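Local coordinates for protein glucokinase (Thermus thermophilus, PDB 3VOV) that probably phosphorylates glucose and related hexoses at the expense of ATP, as a zinc-containing sugar kinase of the ROK family, at residues L6-T11 with E41-A46; V29-E34 with P80-V85; S126-T131 with I227-L232. All blocks are in the same frame, centred on the assembly; numbering follows the deposited sequence.

How the interactions relate
Interactions 1 and 3 are buried contacts of leucines on a strand with a helix lying over the sheet, and each strand is the middle one of a five-stranded sheet ordered 3-2-1-4-5. They lie on opposite sides of the chain's centre, about 30 Å apart between centres, one in each half of the actin-like fold. Interaction 2 differs: partly buried and lacking regular structure across most of its length, it pairs two loops through water, prolines and one methyl contact. It adjoins interaction 1, where Thr31 OG1 is hydrogen-bonded to Gly9 O, and strand 27-30 leads along the chain into helix 36-54. Interaction 3 alone also reaches another subunit.

Interaction 1. Residues L6-T11 with E41-A46; sequences LDLGGT and EALAEA
Leu6 and Leu8 lie on strand 3-8, the middle strand of the first actin-like sheet, and meet Leu43 and Ala46 of helix 36-54, which runs over the sheet roughly antiparallel to the strand (151° and 9.8 Å between the axes of the short segments). The sequence from Asp7 to Thr11 is consistent with the first phosphate-binding loop of this ATPase superfamily, though the contact itself is made by the strand. Leu6 CB points at the helix and lies 4.4 Å from Leu43 CD2. Its CG then leaves anti to the carbonyl carbon (chi1 -66°), and beyond it the two methyls part. CD1 rests against Leu43 CB at 4.3 Å. CD2 goes further along the helix to Ala46 CB, 4.4 Å away. Leu43 answers by reaching between Leu6 and Leu8, where its CD2 lies 4.4 Å from Leu8 CB; Ile13 and Leu63 of the neighbouring strands also touch it, and Leu94 of helix 90-98 packs on Leu6. The side chains meet through carbon alone, yet the closest approach involves the helix backbone: Leu43 O lies 3.8 Å from Leu6 CD2 and 4.0 Å from Leu6 CD1.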
ATOM      1  N   LEU B   6     -15.186   7.508 -38.719  1.00 16.48           N
ATOM      2  CA  LEU B   6     -16.416   7.035 -38.078  1.00 16.95           C
ATOM      3  C   LEU B   6     -16.118   6.802 -36.603  1.00 18.18           C
ATOM      4  O   LEU B   6     -15.050   6.251 -36.265  1.00 18.49           O
ATOM      5  CB  LEU B   6     -16.884   5.699 -38.698  1.00 17.63           C
ATOM      6  CG  LEU B   6     -17.350   5.699 -40.147  1.00 18.77           C
ATOM      7  CD1 LEU B   6     -17.452   4.283 -40.786  1.00 16.69           C
ATOM      8  CD2 LEU B   6     -18.730   6.393 -40.154  1.00 19.52           C
ATOM      9  N   ASP B   7     -17.030   7.196 -35.718  1.00 18.27           N
ATOM     10  CA  ASP B   7     -16.835   6.940 -34.278  1.00 19.60           C
ATOM     11  C   ASP B   7     -18.077   6.179 -33.822  1.00 21.08           C
ATOM     12  O   ASP B   7     -19.189   6.736 -33.868  1.00 21.29           O
ATOM     13  CB  ASP B   7     -16.632   8.260 -33.484  1.00 20.46           C
ATOM     14  CG  ASP B   7     -16.201   8.018 -32.012  1.00 21.61           C
ATOM     15  OD1 ASP B   7     -15.627   6.943 -31.688  1.00 26.91           O
ATOM     16  OD2 ASP B   7     -16.428   8.894 -31.150  1.00 24.96           O
ATOM     17  N   LEU B   8     -17.921   4.905 -33.449  1.00 20.52           N
ATOM     18  CA  LEU B   8     -19.065   4.083 -33.128  1.00 21.60           C
ATOM     19  C   LEU B   8     -19.250   4.119 -31.619  1.00 22.67           C
ATOM     20  O   LEU B   8     -18.414   3.597 -30.914  1.00 23.20           O
ATOM     21  CB  LEU B   8     -18.828   2.632 -33.567  1.00 21.22           C
ATOM     22  CG  LEU B   8     -19.827   1.579 -33.030  1.00 21.34           C
ATOM     23  CD1 LEU B   8     -21.326   1.841 -33.538  1.00 20.45           C
ATOM     24  CD2 LEU B   8     -19.364   0.143 -33.390  1.00 22.19           C
ATOM     25  N   GLY B   9     -20.319   4.750 -31.129  1.00 24.21           N
ATOM     26  CA  GLY B   9     -20.623   4.718 -29.679  1.00 24.91           C
ATOM     27  C   GLY B   9     -21.864   3.898 -29.352  1.00 27.07           C
ATOM     28  O   GLY B   9     -22.572   3.393 -30.253  1.00 26.13           O
ATOM     29  N   GLY B  10     -22.140   3.761 -28.053  1.00 28.61           N
ATOM     30  CA  GLY B  10     -23.293   2.984 -27.597  1.00 30.98           C
ATOM     31  C   GLY B  10     -24.608   3.630 -28.004  1.00 31.39           C
ATOM     32  O   GLY B  10     -25.542   2.925 -28.347  1.00 33.25           O
ATOM     33  N   THR B  11     -24.645   4.967 -28.013  1.00 31.79           N
ATOM     34  CA  THR B  11     -25.846   5.765 -28.297  1.00 32.33           C
ATOM     35  C   THR B  11     -25.883   6.216 -29.763  1.00 30.82           C
ATOM     36  O   THR B  11     -26.912   6.070 -30.442  1.00 31.18           O
ATOM     37  CB  THR B  11     -25.819   7.054 -27.446  1.00 32.68           C
ATOM     38  OG1 THR B  11     -25.568   6.721 -26.084  1.00 37.98           O
ATOM     39  CG2 THR B  11     -27.123   7.884 -27.563  1.00 34.98           C
ATOM     40  N   GLU B  41     -24.566  -1.610 -41.477  1.00 23.68           N
ATOM     41  CA  GLU B  41     -25.295  -0.776 -42.467  1.00 24.86           C
ATOM     42  C   GLU B  41     -25.382   0.690 -42.035  1.00 24.26           C
ATOM     43  O   GLU B  41     -25.197   1.589 -42.856  1.00 24.89           O
ATOM     44  CB  GLU B  41     -26.713  -1.277 -42.751  1.00 26.00           C
ATOM     45  CG  GLU B  41     -26.769  -2.669 -43.358  1.00 31.34           C
ATOM     46  CD  GLU B  41     -28.142  -3.344 -43.244  1.00 37.95           C
ATOM     47  OE1 GLU B  41     -28.206  -4.561 -43.534  1.00 42.96           O
ATOM     48  OE2 GLU B  41     -29.141  -2.676 -42.859  1.00 42.11           O
ATOM     49  N   ALA B  42     -25.664   0.933 -40.762  1.00 23.24           N
ATOM     50  CA  ALA B  42     -25.712   2.310 -40.291  1.00 23.08           C
ATOM     51  C   ALA B  42     -24.373   3.022 -40.481  1.00 22.71           C
ATOM     52  O   ALA B  42     -24.349   4.187 -40.848  1.00 23.26           O
ATOM     53  CB  ALA B  42     -26.125   2.369 -38.826  1.00 23.39           C
ATOM     54  N   LEU B  43     -23.276   2.323 -40.202  1.00 22.02           N
ATOM     55  CA  LEU B  43     -21.921   2.869 -40.405  1.00 21.02           C
ATOM     56  C   LEU B  43     -21.661   3.228 -41.869  1.00 21.83           C
ATOM     57  O   LEU B  43     -21.184   4.340 -42.173  1.00 21.03           O
ATOM     58  CB  LEU B  43     -20.860   1.879 -39.876  1.00 19.66           C
ATOM     59  CG  LEU B  43     -20.741   1.765 -38.316  1.00 19.53           C
ATOM     60  CD1 LEU B  43     -19.854   0.551 -37.895  1.00 17.85           C
ATOM     61  CD2 LEU B  43     -20.228   3.066 -37.677  1.00 16.66           C
ATOM     62  N   ALA B  44     -21.984   2.314 -42.783  1.00 21.94           N
ATOM     63  CA  ALA B  44     -21.778   2.557 -44.216  1.00 22.54           C
ATOM     64  C   ALA B  44     -22.631   3.746 -44.715  1.00 23.87           C
ATOM     65  O   ALA B  44     -22.159   4.579 -45.480  1.00 24.29           O
ATOM     66  CB  ALA B  44     -22.105   1.286 -45.014  1.00 23.00           C
ATOM     67  N   GLU B  45     -23.890   3.794 -44.283  1.00 24.49           N
ATOM     68  CA  GLU B  45     -24.799   4.858 -44.649  1.00 26.92           C
ATOM     69  C   GLU B  45     -24.303   6.189 -44.111  1.00 26.03           C
ATOM     70  O   GLU B  45     -24.374   7.194 -44.811  1.00 26.92           O
ATOM     71  CB  GLU B  45     -26.207   4.568 -44.115  1.00 27.38           C
ATOM     72  CG  GLU B  45     -26.940   3.527 -44.976  1.00 34.48           C
ATOM     73  CD  GLU B  45     -28.195   2.933 -44.298  1.00 40.99           C
ATOM     74  OE1 GLU B  45     -28.634   3.430 -43.210  1.00 43.12           O
ATOM     75  OE2 GLU B  45     -28.734   1.957 -44.884  1.00 45.00           O
ATOM     76  N   ALA B  46     -23.801   6.192 -42.880  1.00 24.71           N
ATOM     77  CA  ALA B  46     -23.324   7.446 -42.259  1.00 24.06           C
ATOM     78  C   ALA B  46     -22.111   7.915 -43.016  1.00 24.34           C
ATOM     79  O   ALA B  46     -21.992   9.129 -43.287  1.00 24.62           O
ATOM     80  CB  ALA B  46     -23.011   7.285 -40.734  1.00 23.44           C
TER

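Interaction 2. Residues V29-E34 with P80-V85; sequences VPTPKE and PNIPGV
The carbonyl oxygens of Pro32 and Pro83 are joined by one water molecule that donates a hydrogen bond to each, at 2.7 Å from its oxygen to Pro32 O and 3.0 Å to Pro83 O. This bridge is the polar link between the two loops, one leaving strand 27-30, outermost in the first sheet within this chain, and the other leading to helix 90-98. On the inner side of the water, Thr31 and Ile82 meet through branch methyls, Thr31 CG2 to Ile82 CG2 at 3.9 Å, the two side chains crossing at about a right angle. The threonine torsion sorts its branches: with chi1 at -55°, CG2 stands anti to the backbone N and faces the isoleucine, while OG1 is hydrogen-bonded to Gly9 O in the loop after strand 3-8. Leu8 touches both Thr31 and Ile82, so this inner part merges with the buried side of the sheet. Further out, the ring of Pro83 lies against the backbone of Lys33, with Pro83 CB 3.7 Å and Pro83 CG 3.9 Å from Lys33 O. The Lys33 aliphatic chain only grazes the same ring. Lys33 N makes a weak bond to Glu34 OE1 within its own loop. No hydrogen bond passes directly from one loop to the other: the pairing rests on methyl and ring packing, with the water supplying the hydrogens that two carbonyl acceptors lack.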
ATOM      1  N   VAL B  29     -25.984   9.970 -36.165  1.00 27.76           N
ATOM      2  CA  VAL B  29     -27.146   9.117 -36.287  1.00 27.80           C
ATOM      3  C   VAL B  29     -27.193   8.184 -35.072  1.00 28.33           C
ATOM      4  O   VAL B  29     -26.180   7.949 -34.432  1.00 27.33           O
ATOM      5  CB  VAL B  29     -27.129   8.285 -37.611  1.00 27.59           C
ATOM      6  CG1 VAL B  29     -27.201   9.231 -38.854  1.00 28.57           C
ATOM      7  CG2 VAL B  29     -25.885   7.423 -37.725  1.00 27.44           C
ATOM      8  N   PRO B  30     -28.379   7.661 -34.740  1.00 29.14           N
ATOM      9  CA  PRO B  30     -28.446   6.737 -33.584  1.00 29.01           C
ATOM     10  C   PRO B  30     -27.734   5.402 -33.878  1.00 29.13           C
ATOM     11  O   PRO B  30     -27.723   4.954 -35.029  1.00 27.85           O
ATOM     12  CB  PRO B  30     -29.967   6.529 -33.387  1.00 29.74           C
ATOM     13  CG  PRO B  30     -30.615   7.758 -34.101  1.00 29.83           C
ATOM     14  CD  PRO B  30     -29.715   7.908 -35.328  1.00 28.90           C
ATOM     15  N   THR B  31     -27.159   4.768 -32.856  1.00 28.63           N
ATOM     16  CA  THR B  31     -26.573   3.442 -33.059  1.00 29.17           C
ATOM     17  C   THR B  31     -27.678   2.375 -32.990  1.00 29.48           C
ATOM     18  O   THR B  31     -28.355   2.286 -31.979  1.00 30.09           O
ATOM     19  CB  THR B  31     -25.520   3.129 -31.979  1.00 28.86           C
ATOM     20  OG1 THR B  31     -24.533   4.168 -31.948  1.00 27.33           O
ATOM     21  CG2 THR B  31     -24.875   1.773 -32.225  1.00 29.08           C
ATOM     22  N   PRO B  32     -27.870   1.563 -34.051  1.00 30.07           N
ATOM     23  CA  PRO B  32     -28.950   0.550 -34.008  1.00 30.64           C
ATOM     24  C   PRO B  32     -28.913  -0.416 -32.835  1.00 31.18           C
ATOM     25  O   PRO B  32     -27.851  -0.671 -32.290  1.00 31.36           O
ATOM     26  CB  PRO B  32     -28.776  -0.205 -35.319  1.00 29.55           C
ATOM     27  CG  PRO B  32     -28.188   0.822 -36.239  1.00 30.02           C
ATOM     28  CD  PRO B  32     -27.242   1.617 -35.388  1.00 30.59           C
ATOM     29  N   LYS B  33     -30.086  -0.936 -32.454  1.00 32.04           N
ATOM     30  CA  LYS B  33     -30.194  -1.974 -31.416  1.00 32.63           C
ATOM     31  C   LYS B  33     -30.294  -3.367 -32.020  1.00 32.12           C
ATOM     32  O   LYS B  33     -30.189  -4.375 -31.329  1.00 31.96           O
ATOM     33  CB  LYS B  33     -31.450  -1.747 -30.583  1.00 33.78           C
ATOM     34  CG  LYS B  33     -31.177  -1.117 -29.222  1.00 35.73           C
ATOM     35  CD  LYS B  33     -31.632   0.264 -29.189  1.00 38.50           C
ATOM     36  CE  LYS B  33     -31.326   0.830 -27.844  1.00 39.37           C
ATOM     37  NZ  LYS B  33     -30.795   2.179 -28.134  1.00 41.15           N
ATOM     38  N   GLU B  34     -30.467  -3.395 -33.327  1.00 31.64           N
ATOM     39  CA  GLU B  34     -30.834  -4.596 -34.024  1.00 32.49           C
ATOM     40  C   GLU B  34     -29.658  -5.497 -34.373  1.00 32.72           C
ATOM     41  O   GLU B  34     -29.844  -6.487 -35.090  1.00 33.35           O
ATOM     42  CB  GLU B  34     -31.619  -4.220 -35.271  1.00 33.87           C
ATOM     43  CG  GLU B  34     -32.946  -3.538 -34.942  1.00 36.18           C
ATOM     44  CD  GLU B  34     -32.888  -2.030 -35.037  1.00 42.92           C
ATOM     45  OE1 GLU B  34     -31.784  -1.434 -35.112  1.00 42.72           O
ATOM     46  OE2 GLU B  34     -33.975  -1.423 -35.037  1.00 44.92           O
ATOM     47  N   PRO B  80     -20.029  -3.955 -25.619  1.00 68.24           N
ATOM     48  CA  PRO B  80     -20.391  -3.334 -24.328  1.00 68.17           C
ATOM     49  C   PRO B  80     -21.871  -2.901 -24.281  1.00 68.04           C
ATOM     50  O   PRO B  80     -22.765  -3.741 -24.058  1.00 68.42           O
ATOM     51  CB  PRO B  80     -19.452  -2.110 -24.225  1.00 68.10           C
ATOM     52  CG  PRO B  80     -18.559  -2.148 -25.451  1.00 68.25           C
ATOM     53  CD  PRO B  80     -19.167  -3.094 -26.449  1.00 68.13           C
ATOM     54  N   ASN B  81     -22.100  -1.603 -24.509  1.00 67.32           N
ATOM     55  CA  ASN B  81     -23.429  -0.983 -24.611  1.00 66.37           C
ATOM     56  C   ASN B  81     -24.044  -1.166 -26.026  1.00 64.71           C
ATOM     57  O   ASN B  81     -25.036  -0.518 -26.372  1.00 64.18           O
ATOM     58  CB  ASN B  81     -23.291   0.518 -24.226  1.00 67.01           C
ATOM     59  CG  ASN B  81     -24.645   1.266 -24.092  1.00 69.13           C
ATOM     60  OD1 ASN B  81     -25.708   0.665 -23.878  1.00 71.76           O
ATOM     61  ND2 ASN B  81     -24.589   2.600 -24.206  1.00 70.58           N
ATOM     62  N   ILE B  82     -23.445  -2.043 -26.842  1.00 63.10           N
ATOM     63  CA  ILE B  82     -23.941  -2.283 -28.207  1.00 61.48           C
ATOM     64  C   ILE B  82     -24.254  -3.764 -28.461  1.00 61.16           C
ATOM     65  O   ILE B  82     -23.340  -4.588 -28.543  1.00 60.62           O
ATOM     66  CB  ILE B  82     -23.001  -1.722 -29.315  1.00 61.26           C
ATOM     67  CG1 ILE B  82     -22.450  -0.347 -28.935  1.00 59.72           C
ATOM     68  CG2 ILE B  82     -23.736  -1.668 -30.659  1.00 60.54           C
ATOM     69  CD1 ILE B  82     -21.390   0.190 -29.874  1.00 57.94           C
ATOM     70  N   PRO B  83     -25.558  -4.095 -28.600  1.00 60.76           N
ATOM     71  CA  PRO B  83     -26.066  -5.465 -28.768  1.00 60.44           C
ATOM     72  C   PRO B  83     -25.492  -6.237 -29.985  1.00 59.90           C
ATOM     73  O   PRO B  83     -25.468  -5.692 -31.105  1.00 59.77           O
ATOM     74  CB  PRO B  83     -27.581  -5.262 -28.901  1.00 60.49           C
ATOM     75  CG  PRO B  83     -27.846  -3.950 -28.227  1.00 60.83           C
ATOM     76  CD  PRO B  83     -26.657  -3.110 -28.584  1.00 60.64           C
ATOM     77  N   GLY B  84     -24.980  -7.469 -29.687  1.00 59.58           N
ATOM     78  CA  GLY B  84     -24.420  -8.566 -30.684  1.00 59.17           C
ATOM     79  C   GLY B  84     -23.763  -7.570 -31.942  1.00 58.91           C
ATOM     80  O   GLY B  84     -23.796  -7.972 -33.121  1.00 58.92           O
ATOM     81  N   VAL B  85     -23.050  -6.406 -31.628  1.00 58.62           N
ATOM     82  CA  VAL B  85     -21.545  -6.537 -31.949  1.00 58.15           C
ATOM     83  C   VAL B  85     -20.456  -7.433 -31.303  1.00 57.86           C
ATOM     84  O   VAL B  85     -19.261  -7.066 -31.342  1.00 58.10           O
ATOM     85  CB  VAL B  85     -21.055  -5.066 -32.080  1.00 58.23           C
ATOM     86  CG1 VAL B  85     -22.051  -4.294 -32.948  1.00 58.20           C
ATOM     87  CG2 VAL B  85     -21.014  -4.405 -30.702  1.00 58.36           C
TER
HETATM   88  O   HOH W   1     -26.988  -3.237 -32.034  1.00 34.43           O

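Interaction 3. Residues S126-T131 with I227-L232; sequences SSLYLT and IGLASL
Leu128 and Leu130 both carry CG anti to the backbone N (chi1 177° and -165°), which extends them from strand 127-132, the middle strand of the second five-stranded, actin-like sheet, toward helix 212-236 on one face of it. Leu229 on that helix instead turns CG anti to its carbonyl carbon, and this carries its CD2 to both strand leucines. Leu130 supports this methyl with two of its carbons, CB at 3.8 Å and CD2 at 3.9 Å from Leu229 CD2, and Leu128 CD1 approaches the same methyl to 4.0 Å. Just under a turn along the helix, Leu232 touches with its root: Leu128 CD2 sits 4.1 Å from Leu232 CB, and these two side chains cross at about a right angle. All four leucines are buried, and the axes of the short segments run close to antiparallel, at 158°. The bound zinc ion is about 12 Å from the side chain of Leu130, and its ligand His159 about 9 Å between side chains. Ser231 OG is hydrogen-bonded to Thr161 N of the second subunit. Tyr129 points away and packs on helix 107-118, leaving the middle strand sandwiched between helices 212-236 and 107-118 and flanked by strands 136-142 and 240-244, whose Val140 and Val241 touch Leu128 and Leu229 respectively.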
ATOM      1  N   SER B 126       5.923  13.161 -29.280  1.00 23.96           N
ATOM      2  CA  SER B 126       5.320  12.079 -28.507  1.00 22.62           C
ATOM      3  C   SER B 126       4.406  12.702 -27.472  1.00 22.42           C
ATOM      4  O   SER B 126       4.635  13.837 -27.001  1.00 22.23           O
ATOM      5  CB  SER B 126       6.380  11.146 -27.867  1.00 22.81           C
ATOM      6  OG  SER B 126       7.065  11.765 -26.761  1.00 21.40           O
ATOM      7  N   SER B 127       3.337  11.991 -27.145  1.00 21.79           N
ATOM      8  CA  SER B 127       2.504  12.409 -26.048  1.00 21.33           C
ATOM      9  C   SER B 127       1.829  11.199 -25.395  1.00 22.07           C
ATOM     10  O   SER B 127       1.835  10.071 -25.917  1.00 20.62           O
ATOM     11  CB  SER B 127       1.479  13.475 -26.487  1.00 21.90           C
ATOM     12  OG  SER B 127       0.617  12.949 -27.480  1.00 21.62           O
ATOM     13  N   LEU B 128       1.218  11.466 -24.256  1.00 21.36           N
ATOM     14  CA  LEU B 128       0.589  10.436 -23.480  1.00 21.44           C
ATOM     15  C   LEU B 128      -0.746  11.016 -23.078  1.00 21.24           C
ATOM     16  O   LEU B 128      -0.815  12.141 -22.601  1.00 20.90           O
ATOM     17  CB  LEU B 128       1.488  10.216 -22.277  1.00 23.65           C
ATOM     18  CG  LEU B 128       1.278   9.301 -21.104  1.00 27.47           C
ATOM     19  CD1 LEU B 128      -0.117   9.398 -20.606  1.00 28.80           C
ATOM     20  CD2 LEU B 128       1.753   7.870 -21.376  1.00 29.11           C
ATOM     21  N   TYR B 129      -1.806  10.258 -23.302  1.00 19.01           N
ATOM     22  CA  TYR B 129      -3.159  10.736 -23.068  1.00 19.32           C
ATOM     23  C   TYR B 129      -3.917   9.798 -22.130  1.00 17.91           C
ATOM     24  O   TYR B 129      -3.856   8.577 -22.288  1.00 18.38           O
ATOM     25  CB  TYR B 129      -3.871  10.782 -24.411  1.00 19.58           C
ATOM     26  CG  TYR B 129      -5.346  11.083 -24.353  1.00 20.38           C
ATOM     27  CD1 TYR B 129      -5.783  12.374 -24.217  1.00 17.13           C
ATOM     28  CD2 TYR B 129      -6.298  10.069 -24.493  1.00 18.65           C
ATOM     29  CE1 TYR B 129      -7.141  12.683 -24.180  1.00 18.09           C
ATOM     30  CE2 TYR B 129      -7.666  10.353 -24.474  1.00 16.73           C
ATOM     31  CZ  TYR B 129      -8.072  11.687 -24.320  1.00 20.60           C
ATOM     32  OH  TYR B 129      -9.405  12.038 -24.317  1.00 21.98           O
ATOM     33  N   LEU B 130      -4.629  10.373 -21.168  1.00 17.00           N
ATOM     34  CA  LEU B 130      -5.464   9.584 -20.249  1.00 16.15           C
ATOM     35  C   LEU B 130      -6.833  10.167 -20.251  1.00 16.73           C
ATOM     36  O   LEU B 130      -6.981  11.387 -20.266  1.00 16.81           O
ATOM     37  CB  LEU B 130      -4.899   9.665 -18.825  1.00 15.46           C
ATOM     38  CG  LEU B 130      -5.450   8.615 -17.842  1.00 17.09           C
ATOM     39  CD1 LEU B 130      -4.746   7.296 -18.091  1.00 14.09           C
ATOM     40  CD2 LEU B 130      -5.247   9.088 -16.368  1.00 16.02           C
ATOM     41  N   THR B 131      -7.841   9.315 -20.324  1.00 17.36           N
ATOM     42  CA  THR B 131      -9.212   9.802 -20.242  1.00 19.26           C
ATOM     43  C   THR B 131      -9.882   9.190 -19.037  1.00 19.00           C
ATOM     44  O   THR B 131      -9.955   7.962 -18.918  1.00 18.19           O
ATOM     45  CB  THR B 131     -10.033   9.528 -21.563  1.00 19.46           C
ATOM     46  OG1 THR B 131     -11.422   9.773 -21.329  1.00 22.92           O
ATOM     47  CG2 THR B 131      -9.822   8.123 -22.050  1.00 20.27           C
ATOM     48  N   ILE B 227      -0.344  10.352  -9.559  1.00 14.98           N
ATOM     49  CA  ILE B 227       0.719   9.387  -9.363  1.00 14.77           C
ATOM     50  C   ILE B 227       0.858   8.482 -10.584  1.00 14.69           C
ATOM     51  O   ILE B 227       1.997   8.138 -10.988  1.00 12.93           O
ATOM     52  CB  ILE B 227       0.472   8.506  -8.087  1.00 15.56           C
ATOM     53  CG1 ILE B 227       0.581   9.370  -6.825  1.00 15.07           C
ATOM     54  CG2 ILE B 227       1.502   7.322  -8.021  1.00 17.47           C
ATOM     55  CD1 ILE B 227       0.101   8.607  -5.527  1.00 18.29           C
ATOM     56  N   GLY B 228      -0.274   8.034 -11.136  1.00 13.36           N
ATOM     57  CA  GLY B 228      -0.214   7.087 -12.268  1.00 14.42           C
ATOM     58  C   GLY B 228       0.398   7.751 -13.501  1.00 15.14           C
ATOM     59  O   GLY B 228       1.216   7.165 -14.185  1.00 17.14           O
ATOM     60  N   LEU B 229       0.049   9.003 -13.741  1.00 15.68           N
ATOM     61  CA  LEU B 229       0.624   9.772 -14.860  1.00 15.39           C
ATOM     62  C   LEU B 229       2.122  10.041 -14.643  1.00 16.14           C
ATOM     63  O   LEU B 229       2.920   9.875 -15.556  1.00 16.52           O
ATOM     64  CB  LEU B 229      -0.150  11.074 -15.043  1.00 15.56           C
ATOM     65  CG  LEU B 229      -1.606  10.951 -15.575  1.00 15.46           C
ATOM     66  CD1 LEU B 229      -2.272  12.328 -15.529  1.00 18.97           C
ATOM     67  CD2 LEU B 229      -1.626  10.359 -17.027  1.00 16.33           C
ATOM     68  N   ALA B 230       2.519  10.387 -13.415  1.00 15.77           N
ATOM     69  CA  ALA B 230       3.958  10.601 -13.138  1.00 16.66           C
ATOM     70  C   ALA B 230       4.746   9.316 -13.391  1.00 16.12           C
ATOM     71  O   ALA B 230       5.868   9.359 -13.876  1.00 15.43           O
ATOM     72  CB  ALA B 230       4.176  11.076 -11.671  1.00 16.03           C
ATOM     73  N   SER B 231       4.169   8.184 -13.001  1.00 15.32           N
ATOM     74  CA  SER B 231       4.804   6.877 -13.126  1.00 17.74           C
ATOM     75  C   SER B 231       4.984   6.525 -14.627  1.00 17.81           C
ATOM     76  O   SER B 231       6.061   6.075 -15.090  1.00 17.73           O
ATOM     77  CB  SER B 231       3.909   5.852 -12.408  1.00 19.18           C
ATOM     78  OG  SER B 231       4.627   4.760 -11.906  1.00 23.09           O
ATOM     79  N   LEU B 232       3.946   6.808 -15.406  1.00 17.99           N
ATOM     80  CA  LEU B 232       3.976   6.651 -16.881  1.00 18.24           C
ATOM     81  C   LEU B 232       5.026   7.528 -17.551  1.00 18.27           C
ATOM     82  O   LEU B 232       5.586   7.160 -18.565  1.00 17.49           O
ATOM     83  CB  LEU B 232       2.569   6.914 -17.484  1.00 17.10           C
ATOM     84  CG  LEU B 232       1.592   5.752 -17.179  1.00 19.74           C
ATOM     85  CD1 LEU B 232       0.107   6.126 -17.386  1.00 18.86           C
ATOM     86  CD2 LEU B 232       1.978   4.492 -18.027  1.00 19.15           C
TER